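Local coordinates for protein pseudoaglycone deacetylase Dbv21 (Actinoplanes teichomyceticus, PDB 3DFI) that probably removes, as a zinc-dependent hydrolase, an acetyl group from the pseudoaglycone precursor of the lipoglycopeptide antibiotic A40926, at residues T151-G156 with W182-Y187; G200-S205 with P263-A268. All coordinates share one frame; numbering follows the deposited sequence.

Interaction 1 (T151-G156 with W182-Y187); sequences TCVAIG and WQDLPY
Thr-151 meets Trp-182 first through the backbone: Trp-182 N donates to Thr-151 O at 2.8 Å. The Thr-151 hydroxyl, OG1, is hydrogen-bonded instead to Ile-13 O. At Cys-152 the strands are joined in a parallel bridge, and here the indole folds back over its neighbour. With Trp-182 CG between backbone N and carbonyl carbon (chi1 72°), one ring face lies on the peptide joining Thr-151 to Cys-152, and Cys-152 CA stands 3.5 Å from the centroid of the five-membered ring, a CH-pi contact made over the face. Helix 19-33 also packs against this indole. The bridge is completed where Val-153 N donates to Trp-182 O at 2.8 Å, while Val-153 CG1 approaches Asp-184 OD1 at 3.4 Å. Beyond the strand the chain curls round that same oxygen. Ala-154 N reaches Asp-184 OD1 weakly (2.9 Å, with a sharply bent N-H), and Ile-155 N bonds to OD1 at 3.1 Å from above the carboxylate plane, 72° out of it. Ile-155 CD1 then rests on Gln-183 CG at 3.8 Å. The other carboxylate oxygen, Asp-184 OD2, is hydrogen-bonded to ND1 of the zinc ligand His-161. Two loops leaving the C-terminal ends of neighbouring parallel strands thus hold an aspartate against a metal-binding histidine, consistent with a second-shell role in the zinc site of an alpha/beta fold.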
ATOM      1  N   THR A 151       5.425   4.144   2.685  1.00 49.72           N
ATOM      2  CA  THR A 151       4.995   3.686   1.373  1.00 49.13           C
ATOM      3  C   THR A 151       5.691   2.361   1.045  1.00 49.49           C
ATOM      4  O   THR A 151       6.441   1.839   1.854  1.00 49.24           O
ATOM      5  CB  THR A 151       5.178   4.741   0.261  1.00 49.05           C
ATOM      6  OG1 THR A 151       4.448   4.326  -0.903  1.00 50.30           O
ATOM      7  CG2 THR A 151       6.675   4.948  -0.104  1.00 46.53           C
ATOM      8  N   CYS A 152       5.413   1.810  -0.130  1.00 49.72           N
ATOM      9  CA  CYS A 152       5.916   0.488  -0.496  1.00 49.53           C
ATOM     10  C   CYS A 152       7.378   0.533  -0.883  1.00 49.51           C
ATOM     11  O   CYS A 152       7.846   1.515  -1.424  1.00 50.52           O
ATOM     12  CB  CYS A 152       5.093  -0.061  -1.670  1.00 49.77           C
ATOM     13  SG  CYS A 152       5.169   1.009  -3.178  1.00 51.95           S
ATOM     14  N   VAL A 153       8.100  -0.555  -0.662  1.00 49.41           N
ATOM     15  CA  VAL A 153       9.474  -0.646  -1.172  1.00 49.04           C
ATOM     16  C   VAL A 153       9.504  -0.978  -2.669  1.00 48.51           C
ATOM     17  O   VAL A 153      10.534  -0.821  -3.313  1.00 48.07           O
ATOM     18  CB  VAL A 153      10.344  -1.635  -0.328  1.00 48.66           C
ATOM     19  CG1 VAL A 153      10.143  -3.066  -0.757  1.00 48.61           C
ATOM     20  CG2 VAL A 153      11.845  -1.266  -0.405  1.00 48.40           C
ATOM     21  N   ALA A 154       8.363  -1.430  -3.200  1.00 48.44           N
ATOM     22  CA  ALA A 154       8.182  -1.804  -4.622  1.00 48.71           C
ATOM     23  C   ALA A 154       8.847  -3.130  -5.050  1.00 49.93           C
ATOM     24  O   ALA A 154       9.330  -3.279  -6.179  1.00 49.73           O
ATOM     25  CB  ALA A 154       8.519  -0.623  -5.608  1.00 47.70           C
ATOM     26  N   ILE A 155       8.861  -4.082  -4.119  1.00 50.52           N
ATOM     27  CA  ILE A 155       9.053  -5.484  -4.411  1.00 51.28           C
ATOM     28  C   ILE A 155       7.901  -5.907  -5.344  1.00 51.90           C
ATOM     29  O   ILE A 155       6.749  -5.541  -5.107  1.00 51.34           O
ATOM     30  CB  ILE A 155       9.003  -6.306  -3.091  1.00 51.42           C
ATOM     31  CG1 ILE A 155      10.332  -6.191  -2.326  1.00 51.62           C
ATOM     32  CG2 ILE A 155       8.663  -7.782  -3.352  1.00 52.68           C
ATOM     33  CD1 ILE A 155      10.244  -6.643  -0.868  1.00 51.19           C
ATOM     34  N   GLY A 156       8.224  -6.667  -6.395  1.00 52.80           N
ATOM     35  CA  GLY A 156       7.237  -7.069  -7.420  1.00 53.36           C
ATOM     36  C   GLY A 156       7.329  -6.174  -8.653  1.00 53.87           C
ATOM     37  O   GLY A 156       6.714  -6.458  -9.687  1.00 53.69           O
ATOM     38  N   TRP A 182       7.751  -0.268   3.213  1.00 48.16           N
ATOM     39  CA  TRP A 182       7.249  -1.585   3.594  1.00 47.22           C
ATOM     40  C   TRP A 182       7.511  -2.701   2.573  1.00 47.19           C
ATOM     41  O   TRP A 182       7.718  -2.444   1.394  1.00 47.13           O
ATOM     42  CB  TRP A 182       5.763  -1.527   3.951  1.00 47.18           C
ATOM     43  CG  TRP A 182       4.773  -1.329   2.778  1.00 47.99           C
ATOM     44  CD1 TRP A 182       4.595  -2.150   1.680  1.00 48.78           C
ATOM     45  CD2 TRP A 182       3.811  -0.259   2.632  1.00 48.97           C
ATOM     46  NE1 TRP A 182       3.579  -1.649   0.870  1.00 48.74           N
ATOM     47  CE2 TRP A 182       3.086  -0.498   1.429  1.00 49.36           C
ATOM     48  CE3 TRP A 182       3.497   0.883   3.400  1.00 48.78           C
ATOM     49  CZ2 TRP A 182       2.067   0.372   0.975  1.00 49.34           C
ATOM     50  CZ3 TRP A 182       2.471   1.725   2.964  1.00 47.99           C
ATOM     51  CH2 TRP A 182       1.784   1.476   1.748  1.00 48.59           C
ATOM     52  N   GLN A 183       7.475  -3.941   3.050  1.00 46.78           N
ATOM     53  CA  GLN A 183       7.629  -5.122   2.213  1.00 46.78           C
ATOM     54  C   GLN A 183       6.259  -5.413   1.597  1.00 46.99           C
ATOM     55  O   GLN A 183       5.321  -5.784   2.337  1.00 47.20           O
ATOM     56  CB  GLN A 183       8.051  -6.289   3.105  1.00 47.26           C
ATOM     57  CG  GLN A 183       8.457  -7.593   2.406  1.00 46.59           C
ATOM     58  CD  GLN A 183       8.712  -8.711   3.393  1.00 47.23           C
ATOM     59  OE1 GLN A 183       7.806  -8.998   4.203  1.00 50.16           O
ATOM     60  NE2 GLN A 183       9.810  -9.312   3.362  1.00 47.20           N
ATOM     61  N   ASP A 184       6.151  -5.263   0.270  1.00 46.05           N
ATOM     62  CA  ASP A 184       4.870  -5.405  -0.463  1.00 47.62           C
ATOM     63  C   ASP A 184       4.331  -6.813  -0.276  1.00 47.16           C
ATOM     64  O   ASP A 184       5.070  -7.753  -0.472  1.00 47.25           O
ATOM     65  CB  ASP A 184       5.085  -5.147  -1.968  1.00 46.85           C
ATOM     66  CG  ASP A 184       5.782  -3.786  -2.250  1.00 50.62           C
ATOM     67  OD1 ASP A 184       6.949  -3.567  -1.794  1.00 48.03           O
ATOM     68  OD2 ASP A 184       5.149  -2.949  -2.930  1.00 51.29           O
ATOM     69  N   LEU A 185       3.043  -6.957   0.064  1.00 47.92           N
ATOM     70  CA  LEU A 185       2.464  -8.294   0.259  1.00 47.73           C
ATOM     71  C   LEU A 185       1.237  -8.465  -0.640  1.00 48.08           C
ATOM     72  O   LEU A 185       0.560  -7.508  -0.910  1.00 47.17           O
ATOM     73  CB  LEU A 185       2.120  -8.533   1.737  1.00 46.96           C
ATOM     74  CG  LEU A 185       3.311  -8.725   2.692  1.00 49.26           C
ATOM     75  CD1 LEU A 185       2.884  -8.692   4.172  1.00 48.75           C
ATOM     76  CD2 LEU A 185       4.091 -10.011   2.342  1.00 44.31           C
ATOM     77  N   PRO A 186       0.941  -9.699  -1.081  1.00 48.21           N
ATOM     78  CA  PRO A 186       1.625 -10.953  -0.757  1.00 48.68           C
ATOM     79  C   PRO A 186       2.880 -11.191  -1.588  1.00 49.47           C
ATOM     80  O   PRO A 186       3.569 -12.195  -1.402  1.00 49.24           O
ATOM     81  CB  PRO A 186       0.578 -12.016  -1.120  1.00 48.14           C
ATOM     82  CG  PRO A 186      -0.206 -11.403  -2.251  1.00 48.08           C
ATOM     83  CD  PRO A 186      -0.216  -9.909  -1.978  1.00 48.14           C
ATOM     84  N   TYR A 187       3.176 -10.262  -2.485  1.00 49.99           N
ATOM     85  CA  TYR A 187       4.272 -10.406  -3.451  1.00 51.56           C
ATOM     86  C   TYR A 187       5.595 -10.919  -2.856  1.00 51.52           C
ATOM     87  O   TYR A 187       6.212 -11.827  -3.417  1.00 51.57           O
ATOM     88  CB  TYR A 187       4.398  -9.125  -4.289  1.00 51.99           C
ATOM     89  CG  TYR A 187       2.991  -8.614  -4.667  1.00 55.12           C
ATOM     90  CD1 TYR A 187       2.166  -9.365  -5.548  1.00 57.23           C
ATOM     91  CD2 TYR A 187       2.446  -7.458  -4.079  1.00 54.69           C
ATOM     92  CE1 TYR A 187       0.866  -8.963  -5.869  1.00 56.53           C
ATOM     93  CE2 TYR A 187       1.137  -7.033  -4.413  1.00 54.93           C
ATOM     94  CZ  TYR A 187       0.359  -7.799  -5.308  1.00 56.46           C
ATOM     95  OH  TYR A 187      -0.921  -7.416  -5.660  1.00 56.42           O
TER

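Interaction 2 (G200-S205 with P263-A268); sequences GLRLGS and PVIRYA
Arg-202 and Ile-265 form the hydrogen-bonded pair at the middle of a compact antiparallel ladder, Arg-202 N donating to Ile-265 O and Ile-265 N to Arg-202 O, both at 3.0 Å. Further along, Gly-204 N donates to Pro-263 O at 2.8 Å, from above the carbonyl plane. The non-hydrogen-bonded pairs, Leu-201 with Arg-266 and Leu-203 with Val-264, put their side chains on the opposite face. There Leu-201 CD2 lies against Arg-266 CG at 3.7 Å, and Leu-201 and Val-264 pack on Leu-169 of helix 159-174. The side of Arg-202 and Ile-265 faces solvent more, for Arg-202 and the nearby Tyr-267 are exposed. With CG1 between backbone N and carbonyl carbon (chi1 52°), Ile-265 brings CG1 over one guanidinium face; CD1, further out, comes within 3.3 Å of Arg-202 NE. The guanidinium and the Tyr-267 ring are nearly parallel, 12° apart, yet meet obliquely. At the strand end the chain turns, and the Tyr-267 ring spreads over Gly-200, whose CA makes a CH-pi contact 3.8 Å from the ring centroid. Gly-200 O accepts Ala-268 N at 3.3 Å. A water bound to Tyr-267 OH reaches Leu-201 O weakly. This is how an edge strand, 201-210, joins a mixed sheet, antiparallel to strand 258-266, with one face on a helix and the other turned outward.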
ATOM      1  N   GLY A 200      21.954   7.107  -5.260  1.00 45.35           N
ATOM      2  CA  GLY A 200      22.280   7.749  -3.982  1.00 44.18           C
ATOM      3  C   GLY A 200      21.511   7.255  -2.755  1.00 43.92           C
ATOM      4  O   GLY A 200      21.744   7.727  -1.637  1.00 43.00           O
ATOM      5  N   LEU A 201      20.610   6.293  -2.959  1.00 43.17           N
ATOM      6  CA  LEU A 201      19.830   5.708  -1.870  1.00 43.97           C
ATOM      7  C   LEU A 201      20.110   4.207  -1.695  1.00 44.84           C
ATOM      8  O   LEU A 201      20.362   3.488  -2.680  1.00 44.51           O
ATOM      9  CB  LEU A 201      18.311   5.897  -2.118  1.00 43.42           C
ATOM     10  CG  LEU A 201      17.713   7.291  -2.399  1.00 43.01           C
ATOM     11  CD1 LEU A 201      16.187   7.176  -2.507  1.00 43.20           C
ATOM     12  CD2 LEU A 201      18.053   8.276  -1.301  1.00 41.37           C
ATOM     13  N   ARG A 202      20.070   3.743  -0.446  1.00 46.32           N
ATOM     14  CA  ARG A 202      20.018   2.285  -0.147  1.00 47.73           C
ATOM     15  C   ARG A 202      19.148   2.051   1.096  1.00 48.39           C
ATOM     16  O   ARG A 202      18.865   2.989   1.852  1.00 48.05           O
ATOM     17  CB  ARG A 202      21.415   1.634  -0.023  1.00 48.77           C
ATOM     18  CG  ARG A 202      22.091   1.809   1.325  1.00 49.07           C
ATOM     19  CD  ARG A 202      23.432   1.085   1.476  1.00 48.76           C
ATOM     20  NE  ARG A 202      24.013   1.503   2.754  1.00 49.05           N
ATOM     21  CZ  ARG A 202      24.878   2.507   2.915  1.00 48.14           C
ATOM     22  NH1 ARG A 202      25.377   3.159   1.872  1.00 47.47           N
ATOM     23  NH2 ARG A 202      25.278   2.824   4.130  1.00 45.44           N
ATOM     24  N   LEU A 203      18.702   0.814   1.290  1.00 48.63           N
ATOM     25  CA  LEU A 203      17.861   0.463   2.433  1.00 49.37           C
ATOM     26  C   LEU A 203      18.709   0.319   3.682  1.00 49.40           C
ATOM     27  O   LEU A 203      19.804  -0.247   3.634  1.00 48.51           O
ATOM     28  CB  LEU A 203      17.107  -0.876   2.189  1.00 49.07           C
ATOM     29  CG  LEU A 203      16.103  -0.922   1.023  1.00 49.16           C
ATOM     30  CD1 LEU A 203      15.568  -2.349   0.844  1.00 49.25           C
ATOM     31  CD2 LEU A 203      14.942   0.055   1.183  1.00 49.08           C
ATOM     32  N   GLY A 204      18.192   0.807   4.807  1.00 50.29           N
ATOM     33  CA  GLY A 204      18.835   0.537   6.107  1.00 51.51           C
ATOM     34  C   GLY A 204      18.548  -0.899   6.487  1.00 52.36           C
ATOM     35  O   GLY A 204      18.056  -1.669   5.655  1.00 52.70           O
ATOM     36  N   SER A 205      18.830  -1.284   7.729  1.00 53.17           N
ATOM     37  CA  SER A 205      18.527  -2.656   8.142  1.00 54.44           C
ATOM     38  C   SER A 205      17.001  -2.875   8.304  1.00 54.75           C
ATOM     39  O   SER A 205      16.275  -1.965   8.731  1.00 54.01           O
ATOM     40  CB  SER A 205      19.369  -3.076   9.377  1.00 55.70           C
ATOM     41  OG  SER A 205      18.654  -2.944  10.595  1.00 58.45           O
ATOM     42  N   PRO A 263      14.170   1.589   6.913  1.00 46.89           N
ATOM     43  CA  PRO A 263      14.440   3.015   6.769  1.00 47.05           C
ATOM     44  C   PRO A 263      15.307   3.230   5.522  1.00 47.30           C
ATOM     45  O   PRO A 263      15.833   2.269   4.962  1.00 47.58           O
ATOM     46  CB  PRO A 263      15.238   3.359   8.036  1.00 46.68           C
ATOM     47  CG  PRO A 263      15.958   2.106   8.380  1.00 47.49           C
ATOM     48  CD  PRO A 263      15.113   0.946   7.861  1.00 45.77           C
ATOM     49  N   VAL A 264      15.466   4.479   5.105  1.00 47.63           N
ATOM     50  CA  VAL A 264      16.198   4.757   3.876  1.00 48.23           C
ATOM     51  C   VAL A 264      17.365   5.660   4.204  1.00 48.29           C
ATOM     52  O   VAL A 264      17.213   6.652   4.915  1.00 47.85           O
ATOM     53  CB  VAL A 264      15.285   5.406   2.804  1.00 48.54           C
ATOM     54  CG1 VAL A 264      16.050   5.678   1.522  1.00 50.19           C
ATOM     55  CG2 VAL A 264      14.108   4.482   2.507  1.00 47.13           C
ATOM     56  N   ILE A 265      18.533   5.292   3.699  1.00 48.37           N
ATOM     57  CA  ILE A 265      19.706   6.062   3.923  1.00 49.06           C
ATOM     58  C   ILE A 265      20.131   6.700   2.590  1.00 48.58           C
ATOM     59  O   ILE A 265      20.225   6.030   1.558  1.00 48.61           O
ATOM     60  CB  ILE A 265      20.839   5.217   4.649  1.00 49.81           C
ATOM     61  CG1 ILE A 265      21.140   3.905   3.954  1.00 51.18           C
ATOM     62  CG2 ILE A 265      20.371   4.746   6.025  1.00 50.27           C
ATOM     63  CD1 ILE A 265      21.952   2.930   4.888  1.00 50.26           C
ATOM     64  N   ARG A 266      20.362   8.009   2.614  1.00 47.56           N
ATOM     65  CA  ARG A 266      20.849   8.706   1.444  1.00 46.77           C
ATOM     66  C   ARG A 266      22.373   8.885   1.526  1.00 45.77           C
ATOM     67  O   ARG A 266      22.866   9.826   2.155  1.00 45.87           O
ATOM     68  CB  ARG A 266      20.113  10.043   1.323  1.00 46.90           C
ATOM     69  CG  ARG A 266      20.386  10.829   0.085  1.00 48.51           C
ATOM     70  CD  ARG A 266      20.014  12.261   0.392  1.00 53.02           C
ATOM     71  NE  ARG A 266      19.255  12.890  -0.663  1.00 54.85           N
ATOM     72  CZ  ARG A 266      19.035  14.201  -0.768  1.00 54.80           C
ATOM     73  NH1 ARG A 266      18.333  14.631  -1.787  1.00 52.94           N
ATOM     74  NH2 ARG A 266      19.529  15.075   0.113  1.00 53.51           N
ATOM     75  N   TYR A 267      23.133   7.981   0.908  1.00 44.32           N
ATOM     76  CA  TYR A 267      24.597   8.135   0.918  1.00 43.47           C
ATOM     77  C   TYR A 267      25.109   9.232  -0.026  1.00 42.57           C
ATOM     78  O   TYR A 267      26.223   9.683   0.136  1.00 42.02           O
ATOM     79  CB  TYR A 267      25.323   6.806   0.646  1.00 43.74           C
ATOM     80  CG  TYR A 267      24.940   6.155  -0.652  1.00 43.41           C
ATOM     81  CD1 TYR A 267      23.968   5.155  -0.678  1.00 44.38           C
ATOM     82  CD2 TYR A 267      25.536   6.539  -1.857  1.00 43.16           C
ATOM     83  CE1 TYR A 267      23.592   4.557  -1.864  1.00 45.97           C
ATOM     84  CE2 TYR A 267      25.171   5.942  -3.059  1.00 44.07           C
ATOM     85  CZ  TYR A 267      24.202   4.946  -3.050  1.00 45.88           C
ATOM     86  OH  TYR A 267      23.817   4.334  -4.220  1.00 46.31           O
ATOM     87  N   ALA A 268      24.301   9.656  -1.002  1.00 42.34           N
ATOM     88  CA  ALA A 268      24.746  10.676  -1.958  1.00 43.36           C
ATOM     89  C   ALA A 268      23.618  11.537  -2.518  1.00 43.79           C
ATOM     90  O   ALA A 268      22.637  11.019  -3.049  1.00 43.94           O
ATOM     91  CB  ALA A 268      25.521  10.052  -3.081  1.00 42.77           C
TER
HETATM   92  O   HOH W   1      22.834   1.360  -3.488  1.00 70.70           O

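Followed from the N terminus, the chain closes interaction 1 first and interaction 2 afterwards, so the two loops run in series and neither nest nor cross. The first encloses helix 159-174 and returns to the sheet by a beta-alpha-beta crossover, joining the ends of strands 148-152 and 179-182 beside the metal site. The second spans a longer excursion through helices 213-223, 227-233 and 240-251 before strand 258-266 inserts between 179-182 and the edge strand 201-210. The parallel core and its antiparallel extension therefore share one sheet. The centres are about 17 Å apart, yet the two contacts touch where Val-153 CG2 packs on Leu-203 CD2 at 3.7 Å.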